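Local coordinates for protein aerobactin synthase IucA (Klebsiella pneumoniae subsp. pneumoniae, PDB 5JM8) that probably uses ATP to activate citrate and couple it to N6-acetyl-N6-hydroxylysine, as a siderophore synthetase of aerobactin biosynthesis in hypervirulent Klebsiella, at residues A[206-211]-A[271-276]; A[21-26]-A[544-549]; A[123-128]-A[172-177]. All blocks are in the same frame, centred on the assembly; numbering follows the deposited sequence.

Interaction 1 (A[206-211]-A[271-276]); sequences AAENAP and ATSRDM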
loop_
_atom_site.group_PDB
_atom_site.type_symbol
_atom_site.label_atom_id
_atom_site.label_comp_id
_atom_site.label_asym_id
_atom_site.label_seq_id
_atom_site.Cartn_x
_atom_site.Cartn_y
_atom_site.Cartn_z
ATOM N N ALA A 206 -7.139 -19.550 14.350
ATOM C CA ALA A 206 -7.429 -18.692 15.492
ATOM C C ALA A 206 -6.324 -17.666 15.700
ATOM O O ALA A 206 -6.580 -16.538 16.120
ATOM C CB ALA A 206 -7.611 -19.526 16.743
ATOM N N ALA A 207 -5.093 -18.064 15.396
ATOM C CA ALA A 207 -3.936 -17.205 15.606
ATOM C C ALA A 207 -3.913 -16.030 14.636
ATOM O O ALA A 207 -3.587 -14.910 15.021
ATOM C CB ALA A 207 -2.659 -18.012 15.473
ATOM N N GLU A 208 -4.261 -16.285 13.379
ATOM C CA GLU A 208 -4.174 -15.253 12.354
ATOM C C GLU A 208 -5.485 -14.484 12.181
ATOM O O GLU A 208 -5.562 -13.578 11.350
ATOM C CB GLU A 208 -3.746 -15.873 11.017
ATOM C CG GLU A 208 -4.769 -16.788 10.371
ATOM C CD GLU A 208 -4.236 -17.459 9.116
ATOM O OE1 GLU A 208 -3.025 -17.328 8.842
ATOM O OE2 GLU A 208 -5.031 -18.109 8.401
ATOM N N ASN A 209 -6.503 -14.833 12.966
ATOM C CA ASN A 209 -7.801 -14.161 12.887
ATOM C C ASN A 209 -8.240 -13.520 14.198
ATOM O O ASN A 209 -8.841 -12.445 14.194
ATOM C CB ASN A 209 -8.876 -15.141 12.425
ATOM C CG ASN A 209 -8.760 -15.472 10.955
ATOM O OD1 ASN A 209 -8.991 -14.618 10.099
ATOM N ND2 ASN A 209 -8.401 -16.713 10.650
ATOM N N ALA A 210 -7.953 -14.185 15.312
ATOM C CA ALA A 210 -8.272 -13.647 16.630
ATOM C C ALA A 210 -7.170 -13.992 17.627
ATOM O O ALA A 210 -7.388 -14.771 18.554
ATOM C CB ALA A 210 -9.603 -14.182 17.108
ATOM N N PRO A 211 -5.980 -13.403 17.436
ATOM C CA PRO A 211 -4.809 -13.696 18.270
ATOM C C PRO A 211 -5.062 -13.472 19.756
ATOM O O PRO A 211 -4.503 -14.183 20.589
ATOM C CB PRO A 211 -3.747 -12.711 17.768
ATOM C CG PRO A 211 -4.249 -12.166 16.499
ATOM C CD PRO A 211 -5.724 -12.324 16.467
ATOM N N ALA A 271 -9.388 -10.928 4.032
ATOM C CA ALA A 271 -8.262 -10.711 3.124
ATOM C C ALA A 271 -6.928 -11.159 3.716
ATOM O O ALA A 271 -6.015 -11.541 2.982
ATOM C CB ALA A 271 -8.188 -9.238 2.731
ATOM N N THR A 272 -6.825 -11.113 5.040
ATOM C CA THR A 272 -5.587 -11.453 5.732
ATOM C C THR A 272 -5.567 -12.904 6.204
ATOM O O THR A 272 -4.559 -13.377 6.732
ATOM C CB THR A 272 -5.366 -10.536 6.947
ATOM O OG1 THR A 272 -6.480 -10.650 7.840
ATOM C CG2 THR A 272 -5.228 -9.089 6.503
ATOM N N SER A 273 -6.680 -13.607 6.017
ATOM C CA SER A 273 -6.784 -14.999 6.435
ATOM C C SER A 273 -6.350 -15.951 5.330
ATOM O O SER A 273 -6.813 -15.858 4.192
ATOM C CB SER A 273 -8.213 -15.327 6.860
ATOM O OG SER A 273 -8.354 -16.713 7.122
ATOM N N ARG A 274 -5.465 -16.872 5.687
ATOM C CA ARG A 274 -4.994 -17.895 4.769
ATOM C C ARG A 274 -6.145 -18.795 4.334
ATOM O O ARG A 274 -6.085 -19.436 3.284
ATOM C CB ARG A 274 -3.893 -18.717 5.436
ATOM C CG ARG A 274 -3.179 -19.692 4.523
ATOM C CD ARG A 274 -1.940 -20.247 5.209
ATOM N NE ARG A 274 -0.982 -19.196 5.549
ATOM C CZ ARG A 274 -0.077 -18.707 4.706
ATOM N NH1 ARG A 274 0.002 -19.167 3.461
ATOM N NH2 ARG A 274 0.750 -17.752 5.108
ATOM N N ASP A 275 -7.194 -18.826 5.153
ATOM C CA ASP A 275 -8.363 -19.655 4.892
ATOM C C ASP A 275 -9.649 -18.838 4.844
ATOM O O ASP A 275 -9.830 -17.897 5.619
ATOM C CB ASP A 275 -8.498 -20.737 5.967
ATOM C CG ASP A 275 -7.412 -21.786 5.880
ATOM O OD1 ASP A 275 -7.030 -22.160 4.752
ATOM O OD2 ASP A 275 -6.941 -22.238 6.943
ATOM N N MET A 276 -10.530 -19.202 3.919
ATOM C CA MET A 276 -11.919 -18.776 3.976
ATOM C C MET A 276 -12.664 -19.799 4.821
ATOM O O MET A 276 -12.150 -20.890 5.076
ATOM C CB MET A 276 -12.534 -18.678 2.580
ATOM C CG MET A 276 -11.884 -17.654 1.673
ATOM S SD MET A 276 -12.822 -17.450 0.152
ATOM C CE MET A 276 -11.673 -16.504 -0.845
HETATM O O HOH W 1 -5.795 -21.074 8.871
HETATM O O HOH W 2 -7.071 -12.775 9.436
#

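Interaction 2 (A[21-26]-A[544-549]); sequences NSLVRE and NFFCYL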
loop_
_atom_site.group_PDB
_atom_site.type_symbol
_atom_site.label_atom_id
_atom_site.label_comp_id
_atom_site.label_asym_id
_atom_site.label_seq_id
_atom_site.Cartn_x
_atom_site.Cartn_y
_atom_site.Cartn_z
ATOM N N ASN A 21 -38.463 -13.386 -16.438
ATOM C CA ASN A 21 -37.559 -14.124 -17.325
ATOM C C ASN A 21 -37.486 -15.595 -16.943
ATOM O O ASN A 21 -37.412 -16.470 -17.807
ATOM C CB ASN A 21 -36.154 -13.521 -17.301
ATOM C CG ASN A 21 -36.072 -12.198 -18.037
ATOM O OD1 ASN A 21 -37.083 -11.661 -18.490
ATOM N ND2 ASN A 21 -34.863 -11.658 -18.149
ATOM N N SER A 22 -37.498 -15.860 -15.641
ATOM C CA SER A 22 -37.531 -17.227 -15.144
ATOM C C SER A 22 -38.783 -17.933 -15.665
ATOM O O SER A 22 -38.719 -19.075 -16.122
ATOM C CB SER A 22 -37.498 -17.248 -13.615
ATOM O OG SER A 22 -37.400 -18.572 -13.130
ATOM N N LEU A 23 -39.915 -17.238 -15.607
ATOM C CA LEU A 23 -41.184 -17.776 -16.088
ATOM C C LEU A 23 -41.179 -17.999 -17.604
ATOM O O LEU A 23 -41.583 -19.058 -18.082
ATOM C CB LEU A 23 -42.331 -16.837 -15.706
ATOM C CG LEU A 23 -43.735 -17.218 -16.188
ATOM C CD1 LEU A 23 -44.200 -18.520 -15.553
ATOM C CD2 LEU A 23 -44.718 -16.098 -15.894
ATOM N N VAL A 24 -40.727 -16.996 -18.350
ATOM C CA VAL A 24 -40.730 -17.052 -19.810
ATOM C C VAL A 24 -39.886 -18.211 -20.346
ATOM O O VAL A 24 -40.187 -18.774 -21.398
ATOM C CB VAL A 24 -40.215 -15.721 -20.408
ATOM C CG1 VAL A 24 -39.916 -15.860 -21.898
ATOM C CG2 VAL A 24 -41.229 -14.617 -20.180
ATOM N N ARG A 25 -38.825 -18.556 -19.628
ATOM C CA ARG A 25 -37.958 -19.656 -20.034
ATOM C C ARG A 25 -38.625 -21.015 -19.823
ATOM O O ARG A 25 -38.412 -21.944 -20.603
ATOM C CB ARG A 25 -36.637 -19.604 -19.262
ATOM C CG ARG A 25 -35.761 -20.840 -19.439
ATOM C CD ARG A 25 -34.442 -20.699 -18.707
ATOM N NE ARG A 25 -33.526 -19.797 -19.397
ATOM C CZ ARG A 25 -32.308 -19.491 -18.962
ATOM N NH1 ARG A 25 -31.855 -20.011 -17.830
ATOM N NH2 ARG A 25 -31.545 -18.661 -19.658
ATOM N N GLU A 26 -39.431 -21.125 -18.772
ATOM C CA GLU A 26 -40.000 -22.411 -18.372
ATOM C C GLU A 26 -41.420 -22.622 -18.892
ATOM O O GLU A 26 -42.073 -23.607 -18.539
ATOM C CB GLU A 26 -39.985 -22.533 -16.847
ATOM C CG GLU A 26 -38.596 -22.373 -16.248
ATOM C CD GLU A 26 -38.569 -22.568 -14.746
ATOM O OE1 GLU A 26 -39.502 -23.198 -14.207
ATOM O OE2 GLU A 26 -37.610 -22.086 -14.105
ATOM N N ASN A 544 -36.097 -23.309 -12.089
ATOM C CA ASN A 544 -36.147 -22.807 -10.719
ATOM C C ASN A 544 -37.530 -22.303 -10.314
ATOM O O ASN A 544 -37.882 -22.321 -9.134
ATOM C CB ASN A 544 -35.133 -21.675 -10.536
ATOM C CG ASN A 544 -33.700 -22.152 -10.621
ATOM O OD1 ASN A 544 -33.224 -22.882 -9.751
ATOM N ND2 ASN A 544 -32.999 -21.732 -11.666
ATOM N N PHE A 545 -38.312 -21.854 -11.291
ATOM C CA PHE A 545 -39.593 -21.209 -11.015
ATOM C C PHE A 545 -40.627 -22.207 -10.485
ATOM O O PHE A 545 -41.275 -21.948 -9.471
ATOM C CB PHE A 545 -40.115 -20.514 -12.278
ATOM C CG PHE A 545 -41.434 -19.809 -12.091
ATOM C CD1 PHE A 545 -42.616 -20.528 -12.111
ATOM C CD2 PHE A 545 -41.496 -18.435 -11.921
ATOM C CE1 PHE A 545 -43.834 -19.897 -11.950
ATOM C CE2 PHE A 545 -42.713 -17.797 -11.762
ATOM C CZ PHE A 545 -43.881 -18.529 -11.772
ATOM N N PHE A 546 -40.781 -23.344 -11.160
ATOM C CA PHE A 546 -41.764 -24.342 -10.742
ATOM C C PHE A 546 -41.176 -25.260 -9.676
ATOM O O PHE A 546 -41.907 -25.956 -8.971
ATOM C CB PHE A 546 -42.260 -25.148 -11.944
ATOM C CG PHE A 546 -43.065 -24.335 -12.916
ATOM C CD1 PHE A 546 -44.357 -23.944 -12.608
ATOM C CD2 PHE A 546 -42.524 -23.950 -14.130
ATOM C CE1 PHE A 546 -45.098 -23.188 -13.496
ATOM C CE2 PHE A 546 -43.257 -23.196 -15.021
ATOM C CZ PHE A 546 -44.549 -22.815 -14.703
ATOM N N CYS A 547 -39.853 -25.248 -9.554
ATOM C CA CYS A 547 -39.181 -25.967 -8.480
ATOM C C CYS A 547 -39.393 -25.242 -7.157
ATOM O O CYS A 547 -39.552 -25.866 -6.107
ATOM C CB CYS A 547 -37.686 -26.106 -8.770
ATOM S SG CYS A 547 -36.757 -26.992 -7.497
ATOM N N TYR A 548 -39.398 -23.915 -7.220
ATOM C CA TYR A 548 -39.544 -23.076 -6.037
ATOM C C TYR A 548 -41.000 -23.030 -5.581
ATOM O O TYR A 548 -41.295 -22.886 -4.393
ATOM C CB TYR A 548 -39.037 -21.666 -6.338
ATOM C CG TYR A 548 -38.831 -20.801 -5.122
ATOM C CD1 TYR A 548 -37.807 -21.069 -4.234
ATOM C CD2 TYR A 548 -39.648 -19.709 -4.871
ATOM C CE1 TYR A 548 -37.603 -20.288 -3.126
ATOM C CE2 TYR A 548 -39.451 -18.916 -3.762
ATOM C CZ TYR A 548 -38.423 -19.211 -2.893
ATOM O OH TYR A 548 -38.213 -18.429 -1.787
ATOM N N LEU A 549 -41.901 -23.158 -6.546
ATOM C CA LEU A 549 -43.334 -23.197 -6.290
ATOM C C LEU A 549 -43.724 -24.498 -5.587
ATOM O O LEU A 549 -44.707 -24.545 -4.846
ATOM C CB LEU A 549 -44.087 -23.039 -7.611
ATOM C CG LEU A 549 -45.613 -23.095 -7.646
ATOM C CD1 LEU A 549 -46.243 -22.024 -6.771
ATOM C CD2 LEU A 549 -46.058 -22.941 -9.090
#

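Interaction 3 (A[123-128]-A[172-177]); sequences DARHDW and DFAPHF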
loop_
_atom_site.group_PDB
_atom_site.type_symbol
_atom_site.label_atom_id
_atom_site.label_comp_id
_atom_site.label_asym_id
_atom_site.label_seq_id
_atom_site.Cartn_x
_atom_site.Cartn_y
_atom_site.Cartn_z
ATOM N N ASP A 123 -31.447 0.982 -2.762
ATOM C CA ASP A 123 -31.529 2.313 -2.169
ATOM C C ASP A 123 -30.442 2.529 -1.119
ATOM O O ASP A 123 -30.134 3.666 -0.762
ATOM C CB ASP A 123 -32.904 2.537 -1.536
ATOM C CG ASP A 123 -34.017 2.645 -2.567
ATOM O OD1 ASP A 123 -33.745 3.071 -3.710
ATOM O OD2 ASP A 123 -35.172 2.308 -2.228
ATOM N N ALA A 124 -29.871 1.435 -0.624
ATOM C CA ALA A 124 -28.834 1.504 0.401
ATOM C C ALA A 124 -27.430 1.587 -0.196
ATOM O O ALA A 124 -26.512 2.109 0.439
ATOM C CB ALA A 124 -28.934 0.296 1.322
ATOM N N ARG A 125 -27.266 1.063 -1.409
ATOM C CA ARG A 125 -25.950 0.964 -2.038
ATOM C C ARG A 125 -25.716 2.059 -3.077
ATOM O O ARG A 125 -25.746 1.801 -4.280
ATOM C CB ARG A 125 -25.783 -0.409 -2.695
ATOM C CG ARG A 125 -25.771 -1.580 -1.714
ATOM C CD ARG A 125 -24.537 -1.569 -0.817
ATOM N NE ARG A 125 -23.301 -1.598 -1.593
ATOM C CZ ARG A 125 -22.729 -2.705 -2.058
ATOM N NH1 ARG A 125 -23.273 -3.895 -1.831
ATOM N NH2 ARG A 125 -21.608 -2.622 -2.756
ATOM N N HIS A 126 -25.467 3.276 -2.607
ATOM C CA HIS A 126 -25.204 4.400 -3.500
ATOM C C HIS A 126 -23.783 4.342 -4.040
ATOM O O HIS A 126 -23.406 5.123 -4.913
ATOM C CB HIS A 126 -25.438 5.725 -2.777
ATOM C CG HIS A 126 -26.862 5.949 -2.377
ATOM N ND1 HIS A 126 -27.734 6.711 -3.125
ATOM C CD2 HIS A 126 -27.568 5.508 -1.310
ATOM C CE1 HIS A 126 -28.914 6.731 -2.533
ATOM N NE2 HIS A 126 -28.840 6.010 -1.429
ATOM N N ASP A 127 -22.996 3.413 -3.509
ATOM C CA ASP A 127 -21.638 3.193 -3.981
ATOM C C ASP A 127 -21.603 2.316 -5.229
ATOM O O ASP A 127 -20.561 2.202 -5.875
ATOM C CB ASP A 127 -20.791 2.543 -2.883
ATOM C CG ASP A 127 -21.397 1.249 -2.369
ATOM O OD1 ASP A 127 -22.631 1.201 -2.200
ATOM O OD2 ASP A 127 -20.641 0.280 -2.135
ATOM N N TRP A 128 -22.735 1.706 -5.572
ATOM C CA TRP A 128 -22.738 0.657 -6.587
ATOM C C TRP A 128 -22.314 1.176 -7.958
ATOM O O TRP A 128 -21.450 0.588 -8.604
ATOM C CB TRP A 128 -24.113 -0.004 -6.690
ATOM C CG TRP A 128 -24.061 -1.288 -7.464
ATOM C CD1 TRP A 128 -23.944 -2.550 -6.953
ATOM C CD2 TRP A 128 -24.094 -1.433 -8.890
ATOM N NE1 TRP A 128 -23.910 -3.470 -7.973
ATOM C CE2 TRP A 128 -24.001 -2.811 -9.171
ATOM C CE3 TRP A 128 -24.196 -0.533 -9.953
ATOM C CZ2 TRP A 128 -24.009 -3.308 -10.473
ATOM C CZ3 TRP A 128 -24.206 -1.028 -11.245
ATOM C CH2 TRP A 128 -24.111 -2.402 -11.492
ATOM N N ASP A 172 -25.433 -8.021 0.509
ATOM C CA ASP A 172 -26.088 -6.959 -0.249
ATOM C C ASP A 172 -25.711 -5.560 0.243
ATOM O O ASP A 172 -25.450 -4.665 -0.561
ATOM C CB ASP A 172 -27.610 -7.143 -0.195
ATOM C CG ASP A 172 -28.054 -8.511 -0.691
ATOM O OD1 ASP A 172 -27.555 -9.528 -0.168
ATOM O OD2 ASP A 172 -28.902 -8.569 -1.605
ATOM N N PHE A 173 -25.671 -5.380 1.562
ATOM C CA PHE A 173 -25.382 -4.075 2.162
ATOM C C PHE A 173 -23.886 -3.908 2.413
ATOM O O PHE A 173 -23.458 -2.965 3.079
ATOM C CB PHE A 173 -26.162 -3.906 3.471
ATOM C CG PHE A 173 -27.657 -3.919 3.294
ATOM C CD1 PHE A 173 -28.326 -5.104 3.035
ATOM C CD2 PHE A 173 -28.393 -2.751 3.389
ATOM C CE1 PHE A 173 -29.699 -5.123 2.872
ATOM C CE2 PHE A 173 -29.766 -2.764 3.230
ATOM C CZ PHE A 173 -30.419 -3.951 2.968
ATOM N N ALA A 174 -23.105 -4.837 1.867
ATOM C CA ALA A 174 -21.649 -4.822 1.983
ATOM C C ALA A 174 -21.170 -4.715 3.430
ATOM O O ALA A 174 -20.361 -3.843 3.754
ATOM C CB ALA A 174 -21.076 -3.680 1.158
ATOM N N PRO A 175 -21.659 -5.606 4.307
ATOM C CA PRO A 175 -21.259 -5.536 5.710
ATOM C C PRO A 175 -20.011 -6.346 6.005
ATOM O O PRO A 175 -19.495 -7.044 5.134
ATOM C CB PRO A 175 -22.458 -6.135 6.430
ATOM C CG PRO A 175 -22.910 -7.204 5.494
ATOM C CD PRO A 175 -22.647 -6.679 4.093
ATOM N N HIS A 176 -19.537 -6.250 7.240
ATOM C CA HIS A 176 -18.482 -7.124 7.717
ATOM C C HIS A 176 -18.599 -7.275 9.225
ATOM O O HIS A 176 -19.220 -6.448 9.895
ATOM C CB HIS A 176 -17.107 -6.587 7.327
ATOM C CG HIS A 176 -16.813 -5.222 7.864
ATOM N ND1 HIS A 176 -17.117 -4.068 7.174
ATOM C CD2 HIS A 176 -16.226 -4.828 9.017
ATOM C CE1 HIS A 176 -16.738 -3.021 7.885
ATOM N NE2 HIS A 176 -16.193 -3.455 9.008
ATOM N N PHE A 177 -18.021 -8.345 9.755
ATOM C CA PHE A 177 -18.100 -8.616 11.183
ATOM C C PHE A 177 -17.022 -9.601 11.615
ATOM O O PHE A 177 -16.602 -10.446 10.826
ATOM C CB PHE A 177 -19.482 -9.163 11.541
ATOM C CG PHE A 177 -19.892 -10.355 10.724
ATOM C CD1 PHE A 177 -19.406 -11.616 11.024
ATOM C CD2 PHE A 177 -20.765 -10.215 9.658
ATOM C CE1 PHE A 177 -19.777 -12.713 10.277
ATOM C CE2 PHE A 177 -21.142 -11.310 8.906
ATOM C CZ PHE A 177 -20.647 -12.562 9.216
#

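Interaction 1 (A[206-211]-A[271-276])
Glu208, in the last turn of helix 198-209, reaches across to the backbone N of Arg274 just ahead of strand 275-284. Its CB already points toward that segment. CG sits between the backbone N and the carbonyl carbon (chi1 68°), and the extended chain beyond it carries the carboxylate straight outward. CD comes 3.7 Å from Arg274 N. OE2 accepts the Arg274 N-H, with N and OE2 3.0 Å apart and an angle of 140° at the hydrogen, and the donor stands above the carboxylate plane. OE2 also lies 3.2 Å from Arg274 CB. OE1 remains 4.3 Å from Arg274 NE, beyond a salt bridge. Beside this, Asn209 OD1 packs 3.4 Å from Ser273 CB, while Asn209 ND2 donates to Phe205 O. One water donates to both Glu208 OE2 and Asp275 OD2, an oxygen also held by Arg201 and Arg204. A second water donates to Glu208 O and Asn209 OD1 and accepts from Thr272 OG1. The carboxylate thus makes a single bent bond to the main chain and no salt bridge to the guanidinium: Arg274 NE is buried without a partner, and water completes the join of helix to strand.

Interaction 2 (A[21-26]-A[544-549])
Glu26 and Leu23 of helix 14-26 meet the paired rings of Phe545 and Phe546 with quite different orientations. The carboxylate of Glu26 stands nearly perpendicular to the Phe545 ring and at a shallower tilt to that of Phe546. CG of Glu26 lies anti to its carbonyl carbon (chi1 -57°), and an extended chain delivers the oxygens to the N-H groups of 544-546, where the chain enters the helix. OE2 receives the Phe545 N-H on its syn side in a nearly straight bond, 2.9 Å from N to OE2 with 174° at the hydrogen, and takes a weak one from Asn544 N. OE1 accepts a weak bond from Phe546 N and lies only 3.1 Å from Phe546 CD2. A carboxylate at the amino end of a helix faces the positive end of its dipole, which would be expected to favour the charged form. The contact ties the first modelled helix of the chain to the last, their short axes making an angle of 107°, and it lies close to the nucleotide site, with the side chain of Asn544 about 7 Å from the bound ATP. Leu23 approaches by one methyl: CD1 lies over one face of the Phe545 ring, 4.0 Å from its centroid, in a CH-pi contact displaced toward the rim. The other ring follows on, for Phe545 CD1 stands 3.7 Å above the centre of the Phe546 ring. At the edge of Phe545, near the ring plane, Ser22 OG touches CB at 3.4 Å, and the same hydroxyl makes a weak hydrogen bond with Phe151 O. Edge-to-face contacts from Phe19 and Phe107 further enclose Phe545, while Leu93 of helix 82-96 packs against both phenylalanines and Ile89 of that helix touches Leu23.

Interaction 3 (A[123-128]-A[172-177])
The type I turn from Arg125 to Trp128, where the chain leaves helix 101-124, meets the loop 172-177 through Arg125, which contacts Asp172, Phe173 and Ala174, with Ala124 adding an apolar touch. Trp128 N bonds back to Arg125 O in the turn, setting Asp127 beside the arginine. The Arg125 side chain is folded rather than extended, bent at chi2 (-67°) and chi3 (-58°), and this curl sets the guanidinium between its own turn and the facing loop. Asp127 holds it side-on: NE lies 2.9 Å from OD1, which offers its syn lone pair, and NH2 lies 3.1 Å from OD2, so the salt bridge fixes the rotation of the group. NH1 is thereby turned to the opposing loop and donates to the carbonyl of Asp172, with NH1 2.6 Å from O and an angle of 159°. The acceptor lies in the guanidinium plane, yet the donor sits above the carbonyl plane and off its lone pairs. Arg125 CD also lies 3.2 Å from Asp172 O. One face of the guanidinium is covered by Ala174, whose CB lies over its centre, 3.7 Å from CZ. Nearer the helix end, Ala124 CB rests 3.7 Å from Phe173 CE2, although Phe173 starts with its CB directed away from the turn. Beyond that ring lies His126 of a third subunit, whose ring meets that of Phe173, placing this edge at a subunit interface. NH1 has a second acceptor, Gln143 O, so all three guanidinium nitrogens are engaged. With the side chain of Asp172 about 9 Å from the bound ATP, helix 101-124 is joined to the loop before strand 177-185, in the IucA/IucC family region, by a side-on arginine-carboxylate salt bridge within a type I turn.

Overall arrangement
The three contacts illustrate how charged side chains bind main chain in different settings. Interaction 2 lies well buried between the first and last modelled helices and adds an aromatic layer to its carboxylate. Interaction 1, also buried, has little apolar packing and is bridged by two waters, between a helix and the start of a strand beside a second subunit. Interaction 3 is only partly buried, at a turn and loop facing a third subunit, and uses a cation where the others use an anion. Interactions 1 and 2 sit on opposite sides of the chain's centre, their centres about 41 Å apart. Both other contacts are nested within the long loop that interaction 2 closes.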